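Local coordinates for C3-degrading proteinase (CppA protein) (Streptococcus pneumoniae, PDB 3E0R) that probably degrades the host complement protein C3, although both halves of its chain belong to the glyoxalase clan, at residues 25-29 with 30-34; 58-62 with 63-67; 66-69 with 70-74; 120-124 with 125-129; 209-212 with 213-217. All coordinates share one frame; numbering follows the deposited sequence.

In the fold
Interactions 1 to 4 lie in the N-terminal CppA region and interaction 5 in the C-terminal one. Interactions 2 and 3 share Arg66 and Lys67, their centres about 13 Å apart, and follow the chain as it leaves the sheet containing strand 53-59 for the sheet containing strands 74-81 and 118-122. Interaction 1, on helix 21-31, meets interaction 4, at the end of strand 118-122, where Leu32 CD2 lies 3.6 Å from Ile121 CD1. Interaction 5 is remote: its centre is about 38 Å from that of interaction 1, on the opposite side of the chain's centre, with nearest atoms about 24 Å apart.

Interaction 1. Residues 25-29 with 30-34; sequences ETFYI and ETLGM
Leu32 CG lies over one face of the Phe27 ring, and Tyr28 CD2 sits at that ring's edge, in its plane. The Tyr28 ring in turn receives Phe27 CD2 over the centre of one face, 3.6 Å above the plane. Leu32 CD1 bridges the two aromatics, 3.7 Å from Phe27 CE2 and 4.0 Å from Tyr28 CD1. Met34 makes a Met-aromatic contact with Tyr28: its selenium is 5.2 Å from the ring centroid and 66° off the normal, an oblique approach. With CG anti to the backbone N (chi1 178°), Phe27 points its ring along the helix towards Leu32. The backbone is wider than a regular alpha-helix here, since Leu32 N bonds to Phe27 O at 2.8 Å and Thr31 N to Thr26 O at 2.9 Å, both five residues back. Beyond them Gly33 N reaches Ile29 O, and Met34 N reaches Tyr28 O at 3.0 Å. Tyr28 also packs on Leu55 and Leu57 of strand 53-59. A pi-type turn running into a positive-phi glycine thus leads helix 21-31 towards strand 35-39 in a beta-alpha-beta-beta-beta unit (9-18, 21-31, 35-39, 43-47, 53-59), consistent with the glyoxalase clan.

Interaction 2. Residues 58-62 with 63-67; sequences EEAPS and MRTRK
Two overlapping beta-turns carry the chain round just after strand 53-59, with Pro61 facing Arg64 and Thr65. In the first, Arg64 N donates to Pro61 O at 3.0 Å with an N-H...O angle of 160°. The helical backbone angles of Ser62 and Met63 place it in the type I/III class. The second, from Ser62 to Thr65, is closed by a weak bond of 3.3 Å between Thr65 N and Ser62 O. Pro61 O is held twice, because Thr65 OG1 also donates to it at 2.9 Å. Neither donor lies in the carbonyl plane: Arg64 N stands 47° out of it and Thr65 OG1 37° out, on opposite faces, so the oxygen is clasped from both sides. The Thr65 hydroxyl reaches this position by standing anti to its own carbonyl carbon, which also brings OG1 to 3.4 Å from Ala60 CB.

Arg64 bends at chi2 and chi3 and folds back over the proline, crossing it obliquely. Pro61 CD lies over one face of the guanidinium, 3.6 Å from Arg64 NH2, which is an apolar contact with the flat group and not a hydrogen bond. Pro61 CB and Met63 CB approach to 4.2 Å. Further along, Arg66 NH2 makes a weak bond to Lys67 O and a salt bridge to Asp185. Ala60 O accepts from Trp194 NE1, while Thr65 packs on Trp194 and Lys17. The contact is thus a pair of consecutive beta-turns in the connection that leaves strand 53-59 for strand 74-81.

Interaction 3. Residues 66-69 with 70-74; sequences RKVE and GRKKL
Val68 has CG1 anti to its backbone N (chi1 -179°), which turns that methyl to the carbonyls ahead and leaves CG2 to face Lys72. The Lys72 chain then kinks at chi3 (93°), and the kink lays its CE methylene against the valine. Van der Waals distances give the evidence: Val68 CG2 is 3.8 Å from Lys72 CE. On the other branch, Val68 CG1 is 3.3 Å from Arg71 O. No direct hydrogen bond joins the two segments.

This is an irregular linker between strand 53-59 of one mixed sheet and strand 74-81 of the other, so the bend at Gly70 belongs to the passage from sheet to sheet. Gly70 has a positive phi of 90°, a conformation in which a beta carbon would collide with the carbonyl oxygen of Glu69. A water molecule spans the bend, donating to Glu69 O at 2.7 Å and to Arg71 O at 2.8 Å. It thereby satisfies two carbonyls that flank the glycine.

The polar end of Lys72 goes past Val68 to other parts of the chain: NZ makes a salt bridge to Asp117 and a hydrogen bond to Glu115 O. Glu69 N bonds to Asp185, a residue the Val68 side chain also touches. Lys73 N and Leu74 N are received by the carboxylate of Asp195, and Lys72 O by His158 ND1.

Interaction 4. Residues 120-124 with 125-129; sequences LIHAE and DDIAS
His122 and Ile127 meet at about a right angle, with the isoleucine CG2 methyl modelled over one face of the imidazole. The modelled separation is shorter than carbon atoms can sit, so the CH-pi contact this placement suggests is doubtful. Leu120 lies two residues earlier on strand 118-122, and its CD2 reaches Ile127 CD1 at 4.1 Å, the side chains meeting at a slant. His122 CG stands between the backbone N and the carbonyl carbon (chi1 77°), which brings the ring alongside the backbone two residues on, at Glu124. There Glu124 N donates to His122 ND1 at 2.9 Å with an N-H...N angle of 168°, the donor tilted 19° out of the ring plane. Glu124 CA lies at the ring edge, in plane.

Glu124 turns beside the following loop, placing CG 3.6 Å from Ser129 OG. That hydroxyl donates to Asp126 O at 3.0 Å, and Ser129 N bonds the same oxygen at 3.1 Å, so two bonds grip one carbonyl at the short 3-10 segment. Asp126 OD1 accepts from Ala128 N as in an Asx turn, although that oxygen is less surely placed. The Glu124 carboxylate is received by Asn105 N and, weakly, by Gly106 N. Backbone amides therefore supply partners to this buried acid, and the near-straight bond from Glu124 N to His122 ND1 restrains the imidazole.

Interaction 5. Residues 209-212 with 213-217; sequences ASLR and QKFES
Leu211 and Phe215 lie side by side, pointing the same way, at the C-terminal end of helix 208-214, Phe215 just beyond it, with Leu211 CD2 4.2 Å from Phe215 CE2. This helix belongs to a second beta-alpha-beta-beta-beta arrangement, running from strand 196-203 to strand 238-243, consistent with the glyoxalase clan. Regular alpha-helical bonds hold the turn. Gln213 N donates to Ala209 O at 3.1 Å with an N-H...O angle of 175°, Lys214 N to Ser210 O at 2.9 Å, and Phe215 N to Leu211 O at 3.0 Å.

The Leu211 carbonyl oxygen also sits at the edge of the Phe215 ring, close to its plane. Phe215 places CG anti to its carbonyl carbon (chi1 -64°), turning the ring back along the helix towards that oxygen. Over one ring face lies Lys214 CG, 4.0 Å above the plane and displaced towards the rim. Phe215 is the first residue to leave helical backbone angles. Although Glu216 N comes near Arg212 O, the angle is too poor for a hydrogen bond.

Further out, Phe229 (strand 228-232) and Phe241 touch both side chains, and Leu239, like Phe241 on strand 238-243, meets Phe215. The ring of Phe166, in a loop, meets Phe215 too. Lys214 NZ instead reaches Glu171 of helix 169-172 (salt bridge) and Phe166 O (hydrogen bond). On the exposed flank, Arg212 bends at chi3 and its NE bonds to Tyr220 OH.

Interaction 1. Residues 25-29 with 30-34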
# COMPACT_ATOMS: atom_id res chain seq x y z
N GLU A 25 -12.21 -2.52 -6.89
CA GLU A 25 -13.11 -1.53 -6.25
C GLU A 25 -13.99 -2.18 -5.19
O GLU A 25 -14.14 -1.68 -4.10
CB GLU A 25 -14.07 -0.92 -7.26
CG GLU A 25 -13.49 -0.02 -8.31
CD GLU A 25 -14.59 0.76 -9.06
OE1 GLU A 25 -15.71 0.24 -9.22
OE2 GLU A 25 -14.34 1.91 -9.48
N THR A 26 -14.60 -3.30 -5.56
CA THR A 26 -15.48 -4.02 -4.67
C THR A 26 -14.77 -4.40 -3.39
O THR A 26 -15.39 -4.46 -2.33
CB THR A 26 -16.03 -5.30 -5.33
OG1 THR A 26 -16.49 -4.97 -6.64
CG2 THR A 26 -17.17 -5.89 -4.53
N PHE A 27 -13.47 -4.67 -3.50
CA PHE A 27 -12.66 -5.16 -2.39
C PHE A 27 -12.29 -4.00 -1.46
O PHE A 27 -12.59 -4.01 -0.27
CB PHE A 27 -11.39 -5.90 -2.94
CG PHE A 27 -10.46 -6.39 -1.89
CD1 PHE A 27 -10.80 -7.50 -1.11
CD2 PHE A 27 -9.27 -5.76 -1.66
CE1 PHE A 27 -9.96 -7.95 -0.12
CE2 PHE A 27 -8.42 -6.20 -0.67
CZ PHE A 27 -8.73 -7.29 0.08
N TYR A 28 -11.69 -2.96 -2.04
CA TYR A 28 -11.10 -1.90 -1.24
C TYR A 28 -12.15 -0.94 -0.67
O TYR A 28 -12.05 -0.48 0.48
CB TYR A 28 -10.08 -1.17 -2.05
CG TYR A 28 -8.79 -1.92 -2.15
CD1 TYR A 28 -7.92 -1.96 -1.07
CD2 TYR A 28 -8.38 -2.52 -3.35
CE1 TYR A 28 -6.69 -2.66 -1.16
CE2 TYR A 28 -7.14 -3.21 -3.45
CZ TYR A 28 -6.33 -3.29 -2.34
OH TYR A 28 -5.14 -3.93 -2.43
N ILE A 29 -13.20 -0.74 -1.47
CA ILE A 29 -14.27 0.17 -1.10
C ILE A 29 -15.34 -0.59 -0.35
O ILE A 29 -15.59 -0.31 0.81
CB ILE A 29 -14.89 0.91 -2.34
CG1 ILE A 29 -13.85 1.81 -2.99
CG2 ILE A 29 -16.08 1.77 -1.92
CD1 ILE A 29 -14.17 2.14 -4.41
N GLU A 30 -15.94 -1.58 -1.02
CA GLU A 30 -17.09 -2.25 -0.43
C GLU A 30 -16.65 -3.12 0.72
O GLU A 30 -17.26 -3.09 1.79
CB GLU A 30 -17.91 -3.08 -1.42
CG GLU A 30 -17.81 -2.68 -2.89
CD GLU A 30 -19.03 -1.99 -3.47
OE1 GLU A 30 -20.01 -2.72 -3.76
OE2 GLU A 30 -18.97 -0.74 -3.68
N THR A 31 -15.61 -3.90 0.54
CA THR A 31 -15.25 -4.86 1.57
C THR A 31 -14.51 -4.11 2.69
O THR A 31 -14.98 -4.11 3.84
CB THR A 31 -14.51 -6.10 0.97
OG1 THR A 31 -15.35 -6.65 -0.07
CG2 THR A 31 -14.22 -7.20 2.03
N LEU A 32 -13.44 -3.39 2.34
CA LEU A 32 -12.56 -2.82 3.37
C LEU A 32 -13.00 -1.49 3.96
O LEU A 32 -12.56 -1.14 5.04
CB LEU A 32 -11.10 -2.75 2.87
CG LEU A 32 -10.42 -4.12 2.61
CD1 LEU A 32 -8.92 -3.92 2.25
CD2 LEU A 32 -10.64 -5.10 3.77
N GLY A 33 -13.86 -0.76 3.29
CA GLY A 33 -14.38 0.50 3.82
C GLY A 33 -13.64 1.77 3.42
O GLY A 33 -13.86 2.82 4.01
N MSE A 34 -12.77 1.68 2.41
CA MSE A 34 -12.10 2.88 1.84
C MSE A 34 -13.01 3.74 0.93
O MSE A 34 -13.97 3.28 0.34
CB MSE A 34 -10.85 2.48 1.05
CG MSE A 34 -9.87 1.61 1.87
SE MSE A 34 -8.15 1.40 1.00
CE MSE A 34 -7.24 0.17 2.27

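Interaction 2. Residues 58-62 with 63-67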
# COMPACT_ATOMS: atom_id res chain seq x y z
N GLU A 58 -3.84 1.00 -9.91
CA GLU A 58 -3.56 1.32 -11.30
C GLU A 58 -3.85 0.15 -12.22
O GLU A 58 -3.27 -0.93 -12.09
CB GLU A 58 -2.10 1.69 -11.39
CG GLU A 58 -1.65 1.97 -12.74
CD GLU A 58 -0.87 3.24 -12.80
OE1 GLU A 58 -1.39 4.30 -12.32
OE2 GLU A 58 0.26 3.18 -13.33
N GLU A 59 -4.70 0.38 -13.20
CA GLU A 59 -5.16 -0.69 -14.09
C GLU A 59 -4.12 -1.10 -15.13
O GLU A 59 -3.56 -0.28 -15.82
CB GLU A 59 -6.50 -0.32 -14.77
CG GLU A 59 -7.64 -1.20 -14.24
CD GLU A 59 -8.93 -1.03 -15.04
OE1 GLU A 59 -9.55 -2.06 -15.45
OE2 GLU A 59 -9.33 0.14 -15.26
N ALA A 60 -3.86 -2.39 -15.22
CA ALA A 60 -3.05 -2.95 -16.27
C ALA A 60 -3.80 -4.13 -16.91
O ALA A 60 -4.23 -5.05 -16.20
CB ALA A 60 -1.72 -3.39 -15.68
N PRO A 61 -4.00 -4.13 -18.24
CA PRO A 61 -4.72 -5.23 -18.92
C PRO A 61 -3.98 -6.58 -18.96
O PRO A 61 -2.76 -6.61 -19.10
CB PRO A 61 -4.85 -4.70 -20.35
CG PRO A 61 -3.64 -3.81 -20.52
CD PRO A 61 -3.56 -3.10 -19.21
N SER A 62 -4.71 -7.69 -18.87
CA SER A 62 -4.07 -9.00 -18.98
C SER A 62 -3.28 -9.16 -20.30
O SER A 62 -2.33 -9.92 -20.35
CB SER A 62 -5.06 -10.16 -18.77
OG SER A 62 -6.19 -10.08 -19.63
N MSE A 63 -3.66 -8.41 -21.34
CA MSE A 63 -2.92 -8.36 -22.61
C MSE A 63 -1.41 -8.18 -22.42
O MSE A 63 -0.60 -8.78 -23.13
CB MSE A 63 -3.46 -7.19 -23.48
CG MSE A 63 -2.48 -6.62 -24.56
SE MSE A 63 -2.55 -4.63 -24.80
CE MSE A 63 -1.29 -4.41 -26.29
N ARG A 64 -1.08 -7.31 -21.47
CA ARG A 64 0.26 -6.76 -21.27
C ARG A 64 0.90 -7.27 -19.96
O ARG A 64 2.06 -7.00 -19.66
CB ARG A 64 0.13 -5.22 -21.18
CG ARG A 64 1.14 -4.40 -21.99
CD ARG A 64 1.53 -3.11 -21.23
NE ARG A 64 0.38 -2.22 -20.98
CZ ARG A 64 0.14 -1.57 -19.82
NH1 ARG A 64 0.94 -1.72 -18.78
NH2 ARG A 64 -0.92 -0.77 -19.71
N THR A 65 0.12 -7.98 -19.16
CA THR A 65 0.45 -8.11 -17.76
C THR A 65 0.23 -9.55 -17.30
O THR A 65 -0.59 -10.27 -17.88
CB THR A 65 -0.39 -7.07 -16.96
OG1 THR A 65 -0.39 -5.83 -17.67
CG2 THR A 65 0.15 -6.85 -15.56
N ARG A 66 1.00 -9.97 -16.30
CA ARG A 66 0.81 -11.28 -15.73
C ARG A 66 0.96 -11.30 -14.22
O ARG A 66 1.36 -10.33 -13.61
CB ARG A 66 1.76 -12.31 -16.36
CG ARG A 66 3.20 -12.08 -16.04
CD ARG A 66 4.07 -13.28 -16.33
NE ARG A 66 5.46 -12.90 -16.12
CZ ARG A 66 6.11 -12.98 -14.97
NH1 ARG A 66 7.37 -12.57 -14.90
NH2 ARG A 66 5.53 -13.46 -13.87
N LYS A 67 0.62 -12.45 -13.66
CA LYS A 67 0.61 -12.69 -12.25
C LYS A 67 2.07 -12.89 -11.79
O LYS A 67 2.86 -13.53 -12.48
CB LYS A 67 -0.23 -13.94 -11.98
CG LYS A 67 -1.13 -13.88 -10.73
CD LYS A 67 -2.48 -13.09 -10.92
CE LYS A 67 -3.69 -13.65 -10.03
NZ LYS A 67 -4.53 -12.62 -9.24

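Interaction 3. Residues 66-69 with 70-74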
# COMPACT_ATOMS: atom_id res chain seq x y z
N ARG A 66 1.00 -9.97 -16.30
CA ARG A 66 0.81 -11.28 -15.73
C ARG A 66 0.96 -11.30 -14.22
O ARG A 66 1.36 -10.33 -13.61
CB ARG A 66 1.76 -12.31 -16.36
CG ARG A 66 3.20 -12.08 -16.04
CD ARG A 66 4.07 -13.28 -16.33
NE ARG A 66 5.46 -12.90 -16.12
CZ ARG A 66 6.11 -12.98 -14.97
NH1 ARG A 66 7.37 -12.57 -14.90
NH2 ARG A 66 5.53 -13.46 -13.87
N LYS A 67 0.62 -12.45 -13.66
CA LYS A 67 0.61 -12.69 -12.25
C LYS A 67 2.07 -12.89 -11.79
O LYS A 67 2.86 -13.53 -12.48
CB LYS A 67 -0.23 -13.94 -11.98
CG LYS A 67 -1.13 -13.88 -10.73
CD LYS A 67 -2.48 -13.09 -10.92
CE LYS A 67 -3.69 -13.65 -10.03
NZ LYS A 67 -4.53 -12.62 -9.24
N VAL A 68 2.42 -12.35 -10.62
CA VAL A 68 3.72 -12.68 -9.99
C VAL A 68 3.82 -14.20 -9.71
O VAL A 68 2.85 -14.86 -9.36
CB VAL A 68 4.00 -11.86 -8.67
CG1 VAL A 68 5.40 -12.24 -8.06
CG2 VAL A 68 3.88 -10.34 -8.91
N GLU A 69 5.01 -14.73 -9.94
CA GLU A 69 5.37 -16.06 -9.49
C GLU A 69 6.32 -15.88 -8.32
O GLU A 69 7.39 -15.25 -8.42
CB GLU A 69 6.08 -16.87 -10.60
CG GLU A 69 5.19 -17.20 -11.81
CD GLU A 69 4.07 -18.19 -11.47
OE1 GLU A 69 4.37 -19.21 -10.77
OE2 GLU A 69 2.89 -17.93 -11.91
N GLY A 70 5.92 -16.45 -7.19
CA GLY A 70 6.73 -16.37 -5.98
C GLY A 70 6.34 -15.14 -5.20
O GLY A 70 5.24 -14.64 -5.32
N ARG A 71 7.27 -14.69 -4.38
CA ARG A 71 7.02 -13.58 -3.50
C ARG A 71 6.79 -12.34 -4.35
O ARG A 71 7.41 -12.16 -5.44
CB ARG A 71 8.18 -13.39 -2.51
CG ARG A 71 7.98 -14.14 -1.25
CD ARG A 71 9.15 -14.00 -0.29
NE ARG A 71 8.88 -14.76 0.93
CZ ARG A 71 9.53 -14.63 2.08
NH1 ARG A 71 10.50 -13.74 2.23
NH2 ARG A 71 9.18 -15.40 3.11
N LYS A 72 5.90 -11.49 -3.86
CA LYS A 72 5.64 -10.21 -4.54
C LYS A 72 6.53 -9.19 -3.88
O LYS A 72 6.93 -9.36 -2.73
CB LYS A 72 4.18 -9.79 -4.40
CG LYS A 72 3.16 -10.68 -5.06
CD LYS A 72 1.75 -10.03 -5.02
CE LYS A 72 1.44 -9.21 -6.28
NZ LYS A 72 0.15 -8.43 -6.21
N LYS A 73 6.80 -8.11 -4.60
CA LYS A 73 7.53 -6.95 -4.03
C LYS A 73 6.76 -6.43 -2.78
O LYS A 73 7.35 -6.11 -1.76
CB LYS A 73 7.71 -5.87 -5.09
CG LYS A 73 8.56 -6.31 -6.27
CD LYS A 73 8.73 -5.15 -7.27
CE LYS A 73 9.05 -5.64 -8.70
NZ LYS A 73 9.36 -4.52 -9.66
N LEU A 74 5.44 -6.43 -2.86
CA LEU A 74 4.60 -6.13 -1.70
C LEU A 74 4.47 -7.41 -0.92
O LEU A 74 3.84 -8.34 -1.37
CB LEU A 74 3.20 -5.60 -2.10
CG LEU A 74 2.33 -5.20 -0.86
CD1 LEU A 74 2.78 -3.95 -0.28
CD2 LEU A 74 0.88 -5.11 -1.19
O HOH W 1 9.12 -13.54 -7.17

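Interaction 4. Residues 120-124 with 125-129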
# COMPACT_ATOMS: atom_id res chain seq x y z
N LEU A 120 -3.29 -6.59 5.94
CA LEU A 120 -3.56 -6.67 7.35
C LEU A 120 -4.31 -5.42 7.74
O LEU A 120 -3.82 -4.33 7.50
CB LEU A 120 -2.26 -6.78 8.17
CG LEU A 120 -2.38 -6.70 9.73
CD1 LEU A 120 -3.18 -7.91 10.29
CD2 LEU A 120 -1.07 -6.61 10.41
N ILE A 121 -5.51 -5.57 8.31
CA ILE A 121 -6.24 -4.43 8.90
C ILE A 121 -6.28 -4.61 10.40
O ILE A 121 -6.76 -5.62 10.89
CB ILE A 121 -7.69 -4.31 8.39
CG1 ILE A 121 -7.70 -4.37 6.86
CG2 ILE A 121 -8.36 -2.98 8.91
CD1 ILE A 121 -8.63 -3.31 6.23
N HIS A 122 -5.78 -3.61 11.12
CA HIS A 122 -5.62 -3.73 12.54
C HIS A 122 -5.77 -2.35 13.16
O HIS A 122 -5.94 -1.38 12.48
CB HIS A 122 -4.24 -4.33 12.87
CG HIS A 122 -3.11 -3.36 12.73
ND1 HIS A 122 -2.66 -2.60 13.79
CD2 HIS A 122 -2.36 -3.00 11.66
CE1 HIS A 122 -1.69 -1.80 13.37
NE2 HIS A 122 -1.49 -2.02 12.08
N ALA A 123 -5.69 -2.29 14.48
CA ALA A 123 -5.91 -1.05 15.21
C ALA A 123 -4.89 -0.87 16.34
O ALA A 123 -5.17 -0.12 17.29
CB ALA A 123 -7.32 -1.06 15.76
N GLU A 124 -3.72 -1.51 16.23
CA GLU A 124 -2.76 -1.66 17.34
C GLU A 124 -1.66 -0.64 17.22
O GLU A 124 -1.31 -0.22 16.11
CB GLU A 124 -2.10 -3.05 17.34
CG GLU A 124 -3.01 -4.28 17.52
CD GLU A 124 -4.01 -4.19 18.70
OE1 GLU A 124 -3.74 -3.55 19.77
OE2 GLU A 124 -5.10 -4.79 18.51
N ASP A 125 -1.12 -0.22 18.37
CA ASP A 125 0.09 0.63 18.39
C ASP A 125 1.34 -0.25 18.17
O ASP A 125 2.44 0.24 17.95
CB ASP A 125 0.21 1.44 19.69
CG ASP A 125 -1.12 1.97 20.18
OD1 ASP A 125 -1.28 3.22 20.26
OD2 ASP A 125 -2.00 1.15 20.52
N ASP A 126 1.14 -1.56 18.21
CA ASP A 126 2.18 -2.49 17.90
C ASP A 126 1.51 -3.76 17.41
O ASP A 126 0.92 -4.51 18.19
CB ASP A 126 3.02 -2.73 19.16
CG ASP A 126 3.90 -3.99 19.08
OD1 ASP A 126 4.20 -4.49 17.96
OD2 ASP A 126 4.30 -4.46 20.17
N ILE A 127 1.59 -4.00 16.11
CA ILE A 127 0.99 -5.20 15.51
C ILE A 127 1.61 -6.53 16.04
O ILE A 127 1.10 -7.61 15.78
CB ILE A 127 0.98 -5.13 13.91
CG1 ILE A 127 2.30 -5.65 13.29
CG2 ILE A 127 0.78 -3.73 13.43
CD1 ILE A 127 2.51 -5.21 11.84
N ALA A 128 2.68 -6.44 16.82
CA ALA A 128 3.30 -7.62 17.44
C ALA A 128 2.50 -8.17 18.67
O ALA A 128 2.76 -9.26 19.16
CB ALA A 128 4.72 -7.29 17.82
N SER A 129 1.52 -7.40 19.15
CA SER A 129 0.55 -7.88 20.15
C SER A 129 -0.57 -8.75 19.53
O SER A 129 -1.35 -9.37 20.26
CB SER A 129 -0.09 -6.68 20.89
OG SER A 129 -0.92 -5.92 20.02

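Interaction 5. Residues 209-212 with 213-217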
# COMPACT_ATOMS: atom_id res chain seq x y z
N ALA A 209 17.79 19.08 -6.77
CA ALA A 209 19.24 18.92 -6.78
C ALA A 209 19.69 17.69 -5.97
O ALA A 209 20.50 16.90 -6.48
CB ALA A 209 19.93 20.19 -6.29
N SER A 210 19.15 17.51 -4.74
CA SER A 210 19.56 16.39 -3.87
C SER A 210 19.14 15.11 -4.54
O SER A 210 19.87 14.14 -4.50
CB SER A 210 18.95 16.40 -2.45
OG SER A 210 18.89 17.68 -1.86
N LEU A 211 17.97 15.12 -5.16
CA LEU A 211 17.41 13.93 -5.80
C LEU A 211 18.17 13.48 -7.04
O LEU A 211 18.44 12.28 -7.23
CB LEU A 211 15.93 14.17 -6.08
CG LEU A 211 15.06 14.31 -4.82
CD1 LEU A 211 13.65 14.87 -5.18
CD2 LEU A 211 14.99 12.98 -4.06
N ARG A 212 18.59 14.46 -7.83
CA ARG A 212 19.46 14.24 -9.01
C ARG A 212 20.78 13.58 -8.59
O ARG A 212 21.21 12.56 -9.14
CB ARG A 212 19.73 15.59 -9.71
CG ARG A 212 18.64 15.99 -10.65
CD ARG A 212 18.94 17.28 -11.32
NE ARG A 212 20.04 17.12 -12.28
CZ ARG A 212 21.11 17.89 -12.38
NH1 ARG A 212 21.26 18.93 -11.60
NH2 ARG A 212 22.03 17.61 -13.28
N GLN A 213 21.38 14.13 -7.56
CA GLN A 213 22.54 13.51 -6.91
C GLN A 213 22.32 12.09 -6.40
O GLN A 213 23.12 11.21 -6.69
CB GLN A 213 22.99 14.39 -5.77
CG GLN A 213 24.14 13.88 -5.02
CD GLN A 213 24.71 14.92 -4.08
OE1 GLN A 213 25.59 14.60 -3.27
NE2 GLN A 213 24.22 16.20 -4.18
N LYS A 214 21.26 11.88 -5.63
CA LYS A 214 20.85 10.53 -5.16
C LYS A 214 20.74 9.45 -6.26
O LYS A 214 21.33 8.37 -6.16
CB LYS A 214 19.52 10.65 -4.41
CG LYS A 214 19.13 9.42 -3.57
CD LYS A 214 17.94 9.76 -2.65
CE LYS A 214 17.19 8.52 -2.19
NZ LYS A 214 18.04 7.73 -1.24
N PHE A 215 20.03 9.78 -7.33
CA PHE A 215 19.72 8.87 -8.45
C PHE A 215 20.61 9.02 -9.67
O PHE A 215 20.29 8.51 -10.72
CB PHE A 215 18.27 9.10 -8.89
CG PHE A 215 17.31 8.76 -7.85
CD1 PHE A 215 16.98 7.43 -7.64
CD2 PHE A 215 16.81 9.75 -7.01
CE1 PHE A 215 16.10 7.10 -6.64
CE2 PHE A 215 15.93 9.43 -6.03
CZ PHE A 215 15.57 8.10 -5.82
N GLU A 216 21.72 9.72 -9.50
CA GLU A 216 22.74 9.95 -10.51
C GLU A 216 23.16 8.66 -11.25
O GLU A 216 23.45 8.69 -12.45
CB GLU A 216 23.97 10.56 -9.80
CG GLU A 216 24.83 11.54 -10.59
CD GLU A 216 26.04 12.06 -9.75
OE1 GLU A 216 26.27 11.55 -8.61
OE2 GLU A 216 26.75 12.99 -10.22
N SER A 217 23.19 7.54 -10.54
CA SER A 217 23.59 6.25 -11.12
C SER A 217 22.48 5.55 -11.95
O SER A 217 22.56 4.33 -12.21
CB SER A 217 24.03 5.27 -10.00
OG SER A 217 22.91 4.78 -9.26